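Local coordinates for DNA mismatch repair protein MutS (Thermus aquaticus, PDB 1EWQ) that binds mismatched DNA, possibly carrying out the recognition step of mismatch repair, and has a weak ATPase activity, at residues S345-Q357 and L378-L392. Residues are numbered along the deposited sequence; the frame is centred on the assembly and turned at random.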
loop_
_atom_site.group_PDB
_atom_site.type_symbol
_atom_site.label_atom_id
_atom_site.label_comp_id
_atom_site.label_asym_id
_atom_site.label_seq_id
_atom_site.Cartn_x
_atom_site.Cartn_y
_atom_site.Cartn_z
ATOM N N SER C 345 -2.779 1.264 33.305
ATOM C CA SER C 345 -2.609 -0.176 33.465
ATOM C C SER C 345 -1.476 -0.556 34.409
ATOM O O SER C 345 -0.630 0.265 34.756
ATOM C CB SER C 345 -2.301 -0.803 32.105
ATOM O OG SER C 345 -0.977 -0.467 31.709
ATOM N N PRO C 346 -1.446 -1.819 34.842
ATOM C CA PRO C 346 -0.344 -2.167 35.733
ATOM C C PRO C 346 0.983 -1.981 34.993
ATOM O O PRO C 346 2.019 -1.744 35.602
ATOM C CB PRO C 346 -0.642 -3.621 36.119
ATOM C CG PRO C 346 -1.679 -4.080 35.111
ATOM C CD PRO C 346 -2.478 -2.863 34.831
ATOM N N LYS C 347 0.929 -2.068 33.671
ATOM C CA LYS C 347 2.115 -1.881 32.849
ATOM C C LYS C 347 2.540 -0.404 32.922
ATOM O O LYS C 347 3.735 -0.082 33.007
ATOM C CB LYS C 347 1.810 -2.246 31.398
ATOM C CG LYS C 347 3.040 -2.507 30.564
ATOM C CD LYS C 347 3.598 -3.901 30.886
ATOM C CE LYS C 347 2.599 -4.997 30.496
ATOM N NZ LYS C 347 3.157 -6.367 30.728
ATOM N N ASP C 348 1.558 0.494 32.893
ATOM C CA ASP C 348 1.865 1.915 32.974
ATOM C C ASP C 348 2.554 2.229 34.290
ATOM O O ASP C 348 3.496 3.014 34.315
ATOM C CB ASP C 348 0.596 2.762 32.827
ATOM C CG ASP C 348 0.008 2.683 31.433
ATOM O OD1 ASP C 348 0.785 2.779 30.464
ATOM O OD2 ASP C 348 -1.221 2.529 31.300
ATOM N N LEU C 349 2.102 1.614 35.383
ATOM C CA LEU C 349 2.719 1.868 36.691
ATOM C C LEU C 349 4.165 1.370 36.745
ATOM O O LEU C 349 5.003 1.949 37.436
ATOM C CB LEU C 349 1.904 1.217 37.818
ATOM C CG LEU C 349 0.460 1.728 37.982
ATOM C CD1 LEU C 349 -0.216 0.988 39.120
ATOM C CD2 LEU C 349 0.456 3.223 38.256
ATOM N N GLY C 350 4.456 0.294 36.019
ATOM C CA GLY C 350 5.812 -0.223 36.006
ATOM C C GLY C 350 6.690 0.796 35.309
ATOM O O GLY C 350 7.743 1.191 35.822
ATOM N N ALA C 351 6.245 1.232 34.135
ATOM C CA ALA C 351 6.984 2.231 33.371
ATOM C C ALA C 351 7.119 3.510 34.205
ATOM O O ALA C 351 8.164 4.154 34.200
ATOM C CB ALA C 351 6.262 2.523 32.055
ATOM N N LEU C 352 6.061 3.864 34.931
ATOM C CA LEU C 352 6.087 5.055 35.767
ATOM C C LEU C 352 7.188 4.949 36.822
ATOM O O LEU C 352 7.989 5.866 36.982
ATOM C CB LEU C 352 4.728 5.274 36.450
ATOM C CG LEU C 352 4.665 6.421 37.472
ATOM C CD1 LEU C 352 5.194 7.720 36.857
ATOM C CD2 LEU C 352 3.235 6.601 37.953
ATOM N N ARG C 353 7.223 3.829 37.540
ATOM C CA ARG C 353 8.243 3.607 38.563
ATOM C C ARG C 353 9.642 3.686 37.954
ATOM O O ARG C 353 10.532 4.316 38.517
ATOM C CB ARG C 353 8.059 2.235 39.223
ATOM C CG ARG C 353 9.157 1.881 40.217
ATOM C CD ARG C 353 9.019 0.450 40.694
ATOM N NE ARG C 353 9.148 -0.481 39.580
ATOM C CZ ARG C 353 8.855 -1.775 39.649
ATOM N NH1 ARG C 353 8.412 -2.302 40.786
ATOM N NH2 ARG C 353 9.000 -2.545 38.578
ATOM N N ARG C 354 9.838 3.035 36.812
ATOM C CA ARG C 354 11.137 3.067 36.150
ATOM C C ARG C 354 11.551 4.512 35.887
ATOM O O ARG C 354 12.684 4.911 36.172
ATOM C CB ARG C 354 11.096 2.290 34.824
ATOM C CG ARG C 354 12.318 2.568 33.939
ATOM C CD ARG C 354 12.446 1.659 32.714
ATOM N NE ARG C 354 11.285 1.633 31.821
ATOM C CZ ARG C 354 10.620 2.702 31.387
ATOM N NH1 ARG C 354 10.977 3.920 31.769
ATOM N NH2 ARG C 354 9.611 2.553 30.533
ATOM N N SER C 355 10.616 5.297 35.359
ATOM C CA SER C 355 10.874 6.700 35.051
ATOM C C SER C 355 11.166 7.534 36.296
ATOM O O SER C 355 12.032 8.409 36.278
ATOM C CB SER C 355 9.681 7.300 34.307
ATOM O OG SER C 355 9.464 6.618 33.090
ATOM N N LEU C 356 10.441 7.269 37.375
ATOM C CA LEU C 356 10.646 8.016 38.604
ATOM C C LEU C 356 11.978 7.679 39.276
ATOM O O LEU C 356 12.460 8.435 40.121
ATOM C CB LEU C 356 9.486 7.774 39.573
ATOM C CG LEU C 356 8.117 8.269 39.096
ATOM C CD1 LEU C 356 7.100 8.083 40.203
ATOM C CD2 LEU C 356 8.196 9.737 38.685
ATOM N N GLN C 357 12.569 6.545 38.905
ATOM C CA GLN C 357 13.861 6.143 39.459
ATOM C C GLN C 357 14.967 6.849 38.675
ATOM O O GLN C 357 16.083 7.018 39.156
ATOM C CB GLN C 357 14.032 4.622 39.369
ATOM C CG GLN C 357 13.001 3.852 40.191
ATOM C CD GLN C 357 13.140 2.341 40.081
ATOM O OE1 GLN C 357 13.178 1.785 38.981
ATOM N NE2 GLN C 357 13.198 1.671 41.227
ATOM N N LEU C 378 6.300 8.777 45.769
ATOM C CA LEU C 378 5.443 7.970 44.894
ATOM C C LEU C 378 6.270 6.783 44.386
ATOM O O LEU C 378 5.787 5.650 44.288
ATOM C CB LEU C 378 4.972 8.806 43.697
ATOM C CG LEU C 378 3.753 8.365 42.870
ATOM C CD1 LEU C 378 3.858 8.962 41.477
ATOM C CD2 LEU C 378 3.676 6.860 42.769
ATOM N N LYS C 379 7.527 7.068 44.064
ATOM C CA LYS C 379 8.467 6.074 43.567
ATOM C C LYS C 379 8.599 4.931 44.573
ATOM O O LYS C 379 8.530 3.756 44.215
ATOM C CB LYS C 379 9.830 6.739 43.351
ATOM C CG LYS C 379 10.873 5.872 42.670
ATOM C CD LYS C 379 12.230 6.572 42.627
ATOM C CE LYS C 379 13.028 6.397 43.917
ATOM N NZ LYS C 379 12.345 6.899 45.145
ATOM N N GLU C 380 8.781 5.288 45.838
ATOM C CA GLU C 380 8.940 4.306 46.902
ATOM C C GLU C 380 7.710 3.423 47.072
ATOM O O GLU C 380 7.840 2.208 47.247
ATOM C CB GLU C 380 9.253 5.008 48.228
ATOM C CG GLU C 380 10.520 5.850 48.202
ATOM C CD GLU C 380 10.737 6.608 49.497
ATOM O OE1 GLU C 380 9.768 7.225 50.002
ATOM O OE2 GLU C 380 11.879 6.597 50.008
ATOM N N GLU C 381 6.523 4.029 47.038
ATOM C CA GLU C 381 5.287 3.264 47.185
ATOM C C GLU C 381 5.169 2.283 46.023
ATOM O O GLU C 381 4.765 1.137 46.213
ATOM C CB GLU C 381 4.057 4.183 47.201
ATOM C CG GLU C 381 3.970 5.148 48.382
ATOM C CD GLU C 381 2.575 5.757 48.533
ATOM O OE1 GLU C 381 1.646 5.003 48.900
ATOM O OE2 GLU C 381 2.402 6.976 48.276
ATOM N N LEU C 382 5.527 2.737 44.824
ATOM C CA LEU C 382 5.469 1.887 43.642
ATOM C C LEU C 382 6.473 0.754 43.795
ATOM O O LEU C 382 6.148 -0.415 43.566
ATOM C CB LEU C 382 5.773 2.695 42.373
ATOM C CG LEU C 382 4.684 3.645 41.858
ATOM C CD1 LEU C 382 5.139 4.317 40.573
ATOM C CD2 LEU C 382 3.407 2.865 41.604
ATOM N N GLU C 383 7.692 1.106 44.197
ATOM C CA GLU C 383 8.751 0.122 44.397
ATOM C C GLU C 383 8.348 -0.934 45.426
ATOM O O GLU C 383 8.676 -2.111 45.281
ATOM C CB GLU C 383 10.036 0.812 44.869
ATOM C CG GLU C 383 10.798 1.558 43.783
ATOM C CD GLU C 383 11.965 2.362 44.337
ATOM O OE1 GLU C 383 12.884 1.766 44.936
ATOM O OE2 GLU C 383 11.960 3.598 44.181
ATOM N N ALA C 384 7.645 -0.499 46.467
ATOM C CA ALA C 384 7.207 -1.384 47.543
ATOM C C ALA C 384 5.923 -2.139 47.225
ATOM O O ALA C 384 5.606 -3.131 47.876
ATOM C CB ALA C 384 7.011 -0.579 48.813
ATOM N N ALA C 385 5.182 -1.671 46.225
ATOM C CA ALA C 385 3.925 -2.306 45.868
ATOM C C ALA C 385 3.988 -3.306 44.722
ATOM O O ALA C 385 3.380 -4.374 44.793
ATOM C CB ALA C 385 2.888 -1.241 45.549
ATOM N N LEU C 386 4.725 -2.972 43.670
ATOM C CA LEU C 386 4.781 -3.837 42.498
ATOM C C LEU C 386 6.005 -4.728 42.387
ATOM O O LEU C 386 7.111 -4.340 42.779
ATOM C CB LEU C 386 4.678 -2.976 41.237
ATOM C CG LEU C 386 3.641 -1.848 41.272
ATOM C CD1 LEU C 386 3.742 -1.031 39.998
ATOM C CD2 LEU C 386 2.246 -2.431 41.439
ATOM N N VAL C 387 5.800 -5.928 41.846
ATOM C CA VAL C 387 6.899 -6.864 41.646
ATOM C C VAL C 387 7.853 -6.201 40.666
ATOM O O VAL C 387 7.462 -5.274 39.954
ATOM C CB VAL C 387 6.414 -8.205 41.052
ATOM C CG1 VAL C 387 5.486 -8.905 42.040
ATOM C CG2 VAL C 387 5.715 -7.964 39.717
ATOM N N GLU C 388 9.097 -6.671 40.627
ATOM C CA GLU C 388 10.099 -6.098 39.738
ATOM C C GLU C 388 9.640 -5.969 38.281
ATOM O O GLU C 388 9.800 -4.910 37.678
ATOM C CB GLU C 388 11.395 -6.909 39.816
ATOM C CG GLU C 388 12.519 -6.362 38.942
ATOM C CD GLU C 388 13.826 -7.109 39.133
ATOM O OE1 GLU C 388 13.781 -8.341 39.310
ATOM O OE2 GLU C 388 14.897 -6.470 39.096
ATOM N N ASP C 389 9.076 -7.032 37.713
ATOM C CA ASP C 389 8.600 -6.980 36.332
ATOM C C ASP C 389 7.108 -7.305 36.299
ATOM O O ASP C 389 6.715 -8.444 36.087
ATOM C CB ASP C 389 9.386 -7.964 35.450
ATOM C CG ASP C 389 10.886 -7.677 35.439
ATOM O OD1 ASP C 389 11.272 -6.487 35.359
ATOM O OD2 ASP C 389 11.687 -8.636 35.498
ATOM N N PRO C 390 6.257 -6.291 36.506
ATOM C CA PRO C 390 4.796 -6.423 36.520
ATOM C C PRO C 390 4.135 -7.136 35.345
ATOM O O PRO C 390 4.550 -6.989 34.195
ATOM C CB PRO C 390 4.321 -4.978 36.632
ATOM C CG PRO C 390 5.424 -4.327 37.406
ATOM C CD PRO C 390 6.650 -4.890 36.744
ATOM N N PRO C 391 3.098 -7.935 35.637
ATOM C CA PRO C 391 2.331 -8.687 34.641
ATOM C C PRO C 391 1.444 -7.687 33.907
ATOM O O PRO C 391 1.345 -6.534 34.322
ATOM C CB PRO C 391 1.507 -9.652 35.490
ATOM C CG PRO C 391 2.353 -9.840 36.715
ATOM C CD PRO C 391 2.808 -8.433 36.992
ATOM N N LEU C 392 0.801 -8.128 32.828
ATOM C CA LEU C 392 -0.079 -7.262 32.043
ATOM C C LEU C 392 -1.453 -7.085 32.689
ATOM O O LEU C 392 -1.978 -5.972 32.752
ATOM C CB LEU C 392 -0.247 -7.830 30.628
ATOM C CG LEU C 392 -1.412 -7.319 29.768
ATOM C CD1 LEU C 392 -1.241 -5.833 29.455
ATOM C CD2 LEU C 392 -1.468 -8.133 28.486
#
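R353 reaches across from helix 346-357 to the end of helix 378-385, a worked example of an arginine that ties a turn leaving a helix through its backbone carbonyls. Both helices fall in the mostly helical MutS domain III region, and the segments 346-357 and 378-385 cross with their N-to-C directions 130° apart, nearer perpendicular than antiparallel, with L382 as a knob in the hole formed by L349, L352, R353 and L356. R353 CB lies against L382, 3.8 Å from its CD1. With CG anti to the backbone N (chi1 175°), the chain runs out over the second helix: CG passes E383 CG, and CD rests 3.7 Å from E383 CA. A bend at chi3 then turns the guanidinium toward residues 386-388. NH1 donates to V387 O at 3.2 Å, the acceptor close to the guanidinium plane but the donor well above the carbonyl plane; a weak bond to L386 O accompanies it. NH2 adds weak bonds to V387 O and E388 O. Carbonyls of three successive residues thus meet the guanidinium edge, which probably limits its rotation. To one side L386 CD1 meets L349 CB at 3.6 Å, and F503 of helix 479-511 also touches L349. Farther along, K347 NZ comes within 3.7 Å of L392 CB. At the other end L356 CD1 meets L378 CD1 at 3.6 Å, while the Q357 side chain crosses that of K379 at about a right angle, its CG 3.7 Å from K379 CD.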